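Local atomic coordinates of hyaluronidase (Streptomyces koganeiensis, PDB entry 4UFQ), a protein that probably breaks down hyaluronan as a secreted hyaluronidase, built as an elongated, all-beta trimer whose three copies share sheets across their interfaces. Residues T130-F135 against G146-A151; V175-A180 against G193-S198. All blocks are in the same frame, centred on the assembly; numbering follows the deposited sequence.

Contact 1 (T130-F135 against G146-A151)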
ATOM      1  N   THR B 130      -7.385 -12.886  12.138  1.00 29.44           N
ATOM      2  CA  THR B 130      -7.119 -14.315  11.967  1.00 24.62           C
ATOM      3  C   THR B 130      -8.127 -14.946  11.002  1.00 30.15           C
ATOM      4  O   THR B 130      -9.342 -14.705  11.090  1.00 27.25           O
ATOM      5  CB  THR B 130      -7.153 -15.052  13.316  1.00 35.35           C
ATOM      6  OG1 THR B 130      -6.189 -14.465  14.198  1.00 65.20           O
ATOM      7  CG2 THR B 130      -6.833 -16.534  13.146  1.00 33.57           C
ATOM      8  N   GLY B 131      -7.614 -15.721  10.050  1.00 28.46           N
ATOM      9  CA  GLY B 131      -8.466 -16.436   9.117  1.00 33.03           C
ATOM     10  C   GLY B 131      -8.964 -15.622   7.930  1.00 27.89           C
ATOM     11  O   GLY B 131      -9.607 -16.172   7.039  1.00 26.43           O
ATOM     12  N   LEU B 132      -8.643 -14.329   7.893  1.00 22.34           N
ATOM     13  CA  LEU B 132      -9.184 -13.438   6.860  1.00 22.09           C
ATOM     14  C   LEU B 132      -8.105 -12.773   6.021  1.00 23.69           C
ATOM     15  O   LEU B 132      -6.978 -12.554   6.475  1.00 24.41           O
ATOM     16  CB  LEU B 132     -10.054 -12.335   7.494  1.00 24.82           C
ATOM     17  CG  LEU B 132     -11.249 -12.814   8.329  1.00 27.18           C
ATOM     18  CD1 LEU B 132     -12.015 -11.633   8.914  1.00 23.07           C
ATOM     19  CD2 LEU B 132     -12.179 -13.691   7.489  1.00 27.86           C
ATOM     20  N   ASP B 133      -8.475 -12.450   4.789  1.00 23.92           N
ATOM     21  CA  ASP B 133      -7.797 -11.431   3.997  1.00 23.38           C
ATOM     22  C   ASP B 133      -8.616 -10.155   4.129  1.00 18.81           C
ATOM     23  O   ASP B 133      -9.671 -10.013   3.499  1.00 17.89           O
ATOM     24  CB  ASP B 133      -7.720 -11.829   2.519  1.00 22.16           C
ATOM     25  CG  ASP B 133      -6.350 -12.299   2.113  1.00 38.50           C
ATOM     26  OD1 ASP B 133      -5.361 -11.627   2.471  1.00 40.58           O
ATOM     27  OD2 ASP B 133      -6.264 -13.336   1.428  1.00 26.06           O
ATOM     28  N   ASP B 134      -8.157  -9.232   4.962  1.00 19.49           N
ATOM     29  CA  ASP B 134      -8.898  -7.990   5.152  1.00 17.61           C
ATOM     30  C   ASP B 134      -9.012  -7.187   3.852  1.00 20.44           C
ATOM     31  O   ASP B 134     -10.105  -6.711   3.491  1.00 18.94           O
ATOM     32  CB  ASP B 134      -8.277  -7.171   6.285  1.00 20.28           C
ATOM     33  CG  ASP B 134      -8.344  -7.901   7.632  1.00 20.26           C
ATOM     34  OD1 ASP B 134      -9.459  -8.100   8.153  1.00 23.44           O
ATOM     35  OD2 ASP B 134      -7.281  -8.301   8.173  1.00 23.65           O
ATOM     36  N   PHE B 135      -7.901  -7.062   3.131  1.00 18.75           N
ATOM     37  CA  PHE B 135      -7.876  -6.449   1.801  1.00 16.21           C
ATOM     38  C   PHE B 135      -6.762  -7.109   1.016  1.00 17.53           C
ATOM     39  O   PHE B 135      -5.604  -7.125   1.460  1.00 18.48           O
ATOM     40  CB  PHE B 135      -7.650  -4.935   1.887  1.00 17.12           C
ATOM     41  CG  PHE B 135      -7.581  -4.254   0.556  1.00 15.43           C
ATOM     42  CD1 PHE B 135      -8.709  -4.143  -0.244  1.00 16.15           C
ATOM     43  CD2 PHE B 135      -6.394  -3.723   0.099  1.00 17.51           C
ATOM     44  CE1 PHE B 135      -8.647  -3.518  -1.476  1.00 16.15           C
ATOM     45  CE2 PHE B 135      -6.315  -3.093  -1.127  1.00 18.55           C
ATOM     46  CZ  PHE B 135      -7.444  -2.996  -1.926  1.00 18.98           C
ATOM     47  N   GLY B 146     -12.454  -9.120   3.204  1.00 15.66           N
ATOM     48  CA  GLY B 146     -13.030 -10.004   4.203  1.00 16.21           C
ATOM     49  C   GLY B 146     -13.232 -11.438   3.750  1.00 17.51           C
ATOM     50  O   GLY B 146     -13.963 -12.193   4.398  1.00 18.68           O
ATOM     51  N   ILE B 147     -12.597 -11.839   2.653  1.00 18.69           N
ATOM     52  CA  ILE B 147     -12.677 -13.225   2.218  1.00 18.62           C
ATOM     53  C   ILE B 147     -11.791 -14.085   3.114  1.00 20.11           C
ATOM     54  O   ILE B 147     -10.933 -13.576   3.854  1.00 22.79           O
ATOM     55  CB  ILE B 147     -12.277 -13.394   0.712  1.00 17.63           C
ATOM     56  CG1 ILE B 147     -10.818 -12.958   0.484  1.00 17.70           C
ATOM     57  CG2 ILE B 147     -13.241 -12.617  -0.177  1.00 19.06           C
ATOM     58  CD1 ILE B 147     -10.310 -13.275  -0.914  1.00 19.68           C
ATOM     59  N   ASP B 148     -11.992 -15.393   3.061  1.00 20.17           N
ATOM     60  CA  ASP B 148     -11.152 -16.309   3.806  1.00 20.28           C
ATOM     61  C   ASP B 148      -9.712 -16.143   3.325  1.00 20.87           C
ATOM     62  O   ASP B 148      -9.470 -15.962   2.124  1.00 23.02           O
ATOM     63  CB  ASP B 148     -11.617 -17.752   3.599  1.00 21.29           C
ATOM     64  CG  ASP B 148     -12.984 -18.035   4.208  1.00 33.39           C
ATOM     65  OD1 ASP B 148     -13.436 -17.280   5.092  1.00 29.11           O
ATOM     66  OD2 ASP B 148     -13.595 -19.046   3.812  1.00 30.34           O
ATOM     67  N   ARG B 149      -8.761 -16.192   4.250  1.00 22.19           N
ATOM     68  CA  ARG B 149      -7.370 -15.919   3.900  1.00 23.80           C
ATOM     69  C   ARG B 149      -6.897 -16.878   2.815  1.00 23.00           C
ATOM     70  O   ARG B 149      -7.088 -18.096   2.908  1.00 24.70           O
ATOM     71  CB  ARG B 149      -6.449 -16.010   5.121  1.00 27.83           C
ATOM     72  CG  ARG B 149      -5.024 -15.550   4.820  1.00 30.48           C
ATOM     73  CD  ARG B 149      -4.214 -15.369   6.081  1.00 31.22           C
ATOM     74  NE  ARG B 149      -4.791 -14.357   6.964  1.00 28.14           N
ATOM     75  CZ  ARG B 149      -4.207 -13.919   8.071  1.00 33.79           C
ATOM     76  NH1 ARG B 149      -3.022 -14.399   8.412  1.00 31.68           N
ATOM     77  NH2 ARG B 149      -4.797 -13.001   8.829  1.00 29.42           N
ATOM     78  N   ALA B 150      -6.296 -16.296   1.785  1.00 22.85           N
ATOM     79  CA  ALA B 150      -5.679 -17.008   0.658  1.00 23.55           C
ATOM     80  C   ALA B 150      -6.686 -17.599  -0.327  1.00 22.99           C
ATOM     81  O   ALA B 150      -6.303 -18.246  -1.304  1.00 25.69           O
ATOM     82  CB  ALA B 150      -4.675 -18.082   1.134  1.00 24.62           C
ATOM     83  N   ALA B 151      -7.970 -17.356  -0.092  1.00 21.90           N
ATOM     84  CA  ALA B 151      -8.995 -17.794  -1.035  1.00 21.10           C
ATOM     85  C   ALA B 151      -8.939 -16.980  -2.322  1.00 19.47           C
ATOM     86  O   ALA B 151      -8.480 -15.847  -2.339  1.00 21.95           O
ATOM     87  CB  ALA B 151     -10.399 -17.671  -0.421  1.00 25.25           C
TER
HETATM   88  O   HOH W   1      -6.499 -14.313  -1.184  1.00 22.86           O

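Contact 2 (V175-A180 against G193-S198)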
ATOM      1  N   VAL B 175     -25.619   4.087  -8.037  1.00 14.38           N
ATOM      2  CA  VAL B 175     -24.871   2.946  -8.544  1.00 14.02           C
ATOM      3  C   VAL B 175     -25.169   2.798 -10.017  1.00 16.08           C
ATOM      4  O   VAL B 175     -26.315   2.486 -10.403  1.00 17.50           O
ATOM      5  CB  VAL B 175     -25.265   1.627  -7.856  1.00 16.38           C
ATOM      6  CG1 VAL B 175     -24.467   0.428  -8.438  1.00 16.86           C
ATOM      7  CG2 VAL B 175     -25.072   1.735  -6.349  1.00 15.85           C
ATOM      8  N   ARG B 176     -24.167   3.013 -10.858  1.00 13.47           N
ATOM      9  CA  ARG B 176     -24.341   2.769 -12.287  1.00 13.47           C
ATOM     10  C   ARG B 176     -23.923   1.357 -12.636  1.00 15.62           C
ATOM     11  O   ARG B 176     -22.885   0.880 -12.188  1.00 15.08           O
ATOM     12  CB  ARG B 176     -23.554   3.778 -13.115  1.00 13.62           C
ATOM     13  CG  ARG B 176     -24.146   5.185 -13.033  1.00 13.75           C
ATOM     14  CD  ARG B 176     -23.290   6.250 -13.659  1.00 16.14           C
ATOM     15  NE  ARG B 176     -24.063   7.479 -13.879  1.00 16.34           N
ATOM     16  CZ  ARG B 176     -23.732   8.472 -14.686  1.00 19.20           C
ATOM     17  NH1 ARG B 176     -22.567   8.465 -15.315  1.00 19.65           N
ATOM     18  NH2 ARG B 176     -24.551   9.505 -14.830  1.00 20.55           N
ATOM     19  N   ILE B 177     -24.748   0.687 -13.432  1.00 14.34           N
ATOM     20  CA  ILE B 177     -24.474  -0.666 -13.872  1.00 16.05           C
ATOM     21  C   ILE B 177     -24.488  -0.642 -15.388  1.00 14.60           C
ATOM     22  O   ILE B 177     -25.534  -0.367 -15.995  1.00 14.46           O
ATOM     23  CB  ILE B 177     -25.526  -1.655 -13.338  1.00 14.14           C
ATOM     24  CG1 ILE B 177     -25.569  -1.613 -11.805  1.00 15.05           C
ATOM     25  CG2 ILE B 177     -25.209  -3.071 -13.842  1.00 15.39           C
ATOM     26  CD1 ILE B 177     -26.707  -2.425 -11.202  1.00 17.67           C
ATOM     27  N   GLY B 178     -23.346  -0.907 -16.036  1.00 14.17           N
ATOM     28  CA  GLY B 178     -23.274  -0.922 -17.485  1.00 14.86           C
ATOM     29  C   GLY B 178     -23.905  -2.191 -18.019  1.00 15.80           C
ATOM     30  O   GLY B 178     -24.092  -3.145 -17.260  1.00 16.59           O
ATOM     31  N   ASN B 179     -24.235  -2.224 -19.304  1.00 15.55           N
ATOM     32  CA  ASN B 179     -24.788  -3.461 -19.864  1.00 16.94           C
ATOM     33  C   ASN B 179     -23.763  -4.590 -19.748  1.00 18.03           C
ATOM     34  O   ASN B 179     -22.577  -4.408 -20.051  1.00 16.26           O
ATOM     35  CB  ASN B 179     -25.152  -3.305 -21.332  1.00 16.62           C
ATOM     36  CG  ASN B 179     -26.370  -2.396 -21.585  1.00 15.15           C
ATOM     37  OD1 ASN B 179     -27.352  -2.414 -20.835  1.00 15.93           O
ATOM     38  ND2 ASN B 179     -26.279  -1.590 -22.630  1.00 17.08           N
ATOM     39  N   ALA B 180     -24.214  -5.776 -19.339  1.00 17.03           N
ATOM     40  CA  ALA B 180     -23.339  -6.933 -19.272  1.00 18.11           C
ATOM     41  C   ALA B 180     -22.978  -7.394 -20.684  1.00 17.19           C
ATOM     42  O   ALA B 180     -23.839  -7.523 -21.558  1.00 19.05           O
ATOM     43  CB  ALA B 180     -24.004  -8.050 -18.526  1.00 20.87           C
ATOM     44  N   GLY B 193     -28.543 -14.273  -6.092  1.00 13.99           N
ATOM     45  CA  GLY B 193     -28.736 -14.111  -7.524  1.00 15.73           C
ATOM     46  C   GLY B 193     -27.777 -13.155  -8.167  1.00 13.59           C
ATOM     47  O   GLY B 193     -26.751 -12.754  -7.570  1.00 12.99           O
ATOM     48  N   ALA B 194     -28.065 -12.814  -9.418  1.00 14.05           N
ATOM     49  CA  ALA B 194     -27.228 -11.938 -10.221  1.00 13.41           C
ATOM     50  C   ALA B 194     -28.051 -10.787 -10.759  1.00 15.59           C
ATOM     51  O   ALA B 194     -29.046 -10.989 -11.463  1.00 14.04           O
ATOM     52  CB  ALA B 194     -26.608 -12.737 -11.372  1.00 16.54           C
ATOM     53  N   LEU B 195     -27.600  -9.568 -10.465  1.00 13.64           N
ATOM     54  CA  LEU B 195     -28.245  -8.340 -10.890  1.00 13.11           C
ATOM     55  C   LEU B 195     -27.426  -7.809 -12.043  1.00 15.41           C
ATOM     56  O   LEU B 195     -26.190  -7.730 -11.945  1.00 14.91           O
ATOM     57  CB  LEU B 195     -28.243  -7.331  -9.737  1.00 13.97           C
ATOM     58  CG  LEU B 195     -28.985  -6.009  -9.943  1.00 15.25           C
ATOM     59  CD1 LEU B 195     -30.503  -6.214 -10.037  1.00 14.96           C
ATOM     60  CD2 LEU B 195     -28.658  -5.022  -8.820  1.00 17.63           C
ATOM     61  N   TYR B 196     -28.051  -7.506 -13.174  1.00 12.86           N
ATOM     62  CA  TYR B 196     -27.305  -7.020 -14.323  1.00 13.46           C
ATOM     63  C   TYR B 196     -28.155  -6.148 -15.191  1.00 15.47           C
ATOM     64  O   TYR B 196     -29.390  -6.188 -15.106  1.00 14.82           O
ATOM     65  CB  TYR B 196     -26.723  -8.193 -15.142  1.00 14.04           C
ATOM     66  CG  TYR B 196     -27.734  -9.159 -15.728  1.00 13.63           C
ATOM     67  CD1 TYR B 196     -28.327 -10.140 -14.934  1.00 14.88           C
ATOM     68  CD2 TYR B 196     -28.087  -9.092 -17.050  1.00 15.67           C
ATOM     69  CE1 TYR B 196     -29.241 -11.051 -15.471  1.00 14.85           C
ATOM     70  CE2 TYR B 196     -28.995  -9.995 -17.598  1.00 14.13           C
ATOM     71  CZ  TYR B 196     -29.574 -10.958 -16.794  1.00 16.88           C
ATOM     72  OH  TYR B 196     -30.472 -11.851 -17.319  1.00 16.38           O
ATOM     73  N   ALA B 197     -27.494  -5.335 -16.009  1.00 13.31           N
ATOM     74  CA  ALA B 197     -28.166  -4.550 -17.026  1.00 15.26           C
ATOM     75  C   ALA B 197     -28.053  -5.222 -18.388  1.00 15.13           C
ATOM     76  O   ALA B 197     -27.046  -5.853 -18.720  1.00 15.84           O
ATOM     77  CB  ALA B 197     -27.619  -3.095 -17.070  1.00 14.06           C
ATOM     78  N   SER B 198     -29.138  -5.110 -19.154  1.00 12.83           N
ATOM     79  CA  SER B 198     -29.221  -5.720 -20.465  1.00 16.34           C
ATOM     80  C   SER B 198     -30.087  -4.810 -21.330  1.00 15.46           C
ATOM     81  O   SER B 198     -31.261  -4.566 -21.014  1.00 15.99           O
ATOM     82  CB  SER B 198     -29.819  -7.104 -20.329  1.00 17.88           C
ATOM     83  OG  SER B 198     -29.700  -7.799 -21.568  1.00 20.78           O
TER
HETATM   84  O   HOH W   2     -24.548  -5.608 -16.011  1.00 14.65           O
HETATM   85  O   HOH W   3     -26.445  -8.053 -20.771  1.00 29.38           O

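Contact 1 (T130-F135 against G146-A151)
A G1 beta bulge, in which G146 and I147 both face D133, joins two short antiparallel segments here. D133 N donates to I147 O at 2.9 Å, while D133 O accepts from G146 N. G146 takes a positive phi (76°), in keeping with the glycine of a G1 bulge.

R149 wraps the other end. Its N donates to G131 O, and its side chain, with CG anti to the backbone N (chi1 -172°) and a bend at chi3, brings NE to within 2.9 Å of L132 O; NH2 adds a weak bond to the same oxygen. L132 O lies near the guanidinium plane, yet the donor NE stands 48° out of the carbonyl plane.

The D133 carboxylate receives A150 N on OD2 at 3.0 Å, from above its plane; this ties it to the type II turn D148-A151, and a water links OD2 to A151 O. D133 and I147 point to one face of the sheet, where D133 CB packs on I147 CG1 at 3.9 Å.

D133 OD1 forms a salt bridge with R127 of strand 124-127, antiparallel to strand 132-137, while I147 lies against H158 and V160 of strand 157-160.

Contact 2 (V175-A180 against G193-S198)
I177 meets strand 193-198 with both branches of its side chain. From CB, the CG2 methyl, anti to the backbone N, comes to 4.0 Å from A197 CB and lies against the peptide nitrogen of A197 as well. The other branch leaves through CG1, anti to the carbonyl carbon (chi1 -58°), and extends to CD1, which touches L195 CD2 at 4.0 Å. The contact is between methyl ends, and the two side chains cross at about a right angle. L195 CD2 is the branch that meets it, the end of that side chain coming nearer than its root.

The A197 methyl enters from the opposite segment and sits close to two carbonyl oxygens, G178 O at 3.5 Å and I177 O slightly farther away.

Strands 175-177 and 193-198 do not form a ladder with each other: their directions differ by 66° and their axes approach to 8.0 Å. Both pair with strands of neighbouring subunits, and 193-198 pairs with 201-206 of its own chain as well, an intertwined trimeric beta arrangement reminiscent of phage-fibre proteins, the clan of the HylP family this protein matches. V175, R176 and I177 run parallel to a strand of the second subunit and antiparallel to one of the third.

Past I177, the direct backbone bond is made by A180, whose N donates to A197 O at 2.9 Å and 172°. One water bridges G178 O to A197 N; another donates to both A180 O and A197 O. N179 OD1 lies near S198 N but is hydrogen-bonded to G200 N, just beyond the strand. The A180 methyl rests loosely on Y196 CB, and Y196 continues onto V183 and P184.

Contact 1 closes before contact 2 opens along the chain; their centres lie 27 Å apart, their nearest atoms about 15 Å, and they do not touch. Contact 1 is partly buried, with T130, G131, D148 and A150 exposed, and it is mainly polar: backbone bonds, an arginine and a carboxylate join segments of one small sheet. Contact 2 is buried, and methyl packing carries much of it, with one direct hydrogen bond and two waters joining the loop after strand 175-177 to strand 193-198. Both reach the second subunit, differently: in contact 1 F135 meets F135 of both other copies edge-to-face, whereas in contact 2 the sheets themselves run on between chains.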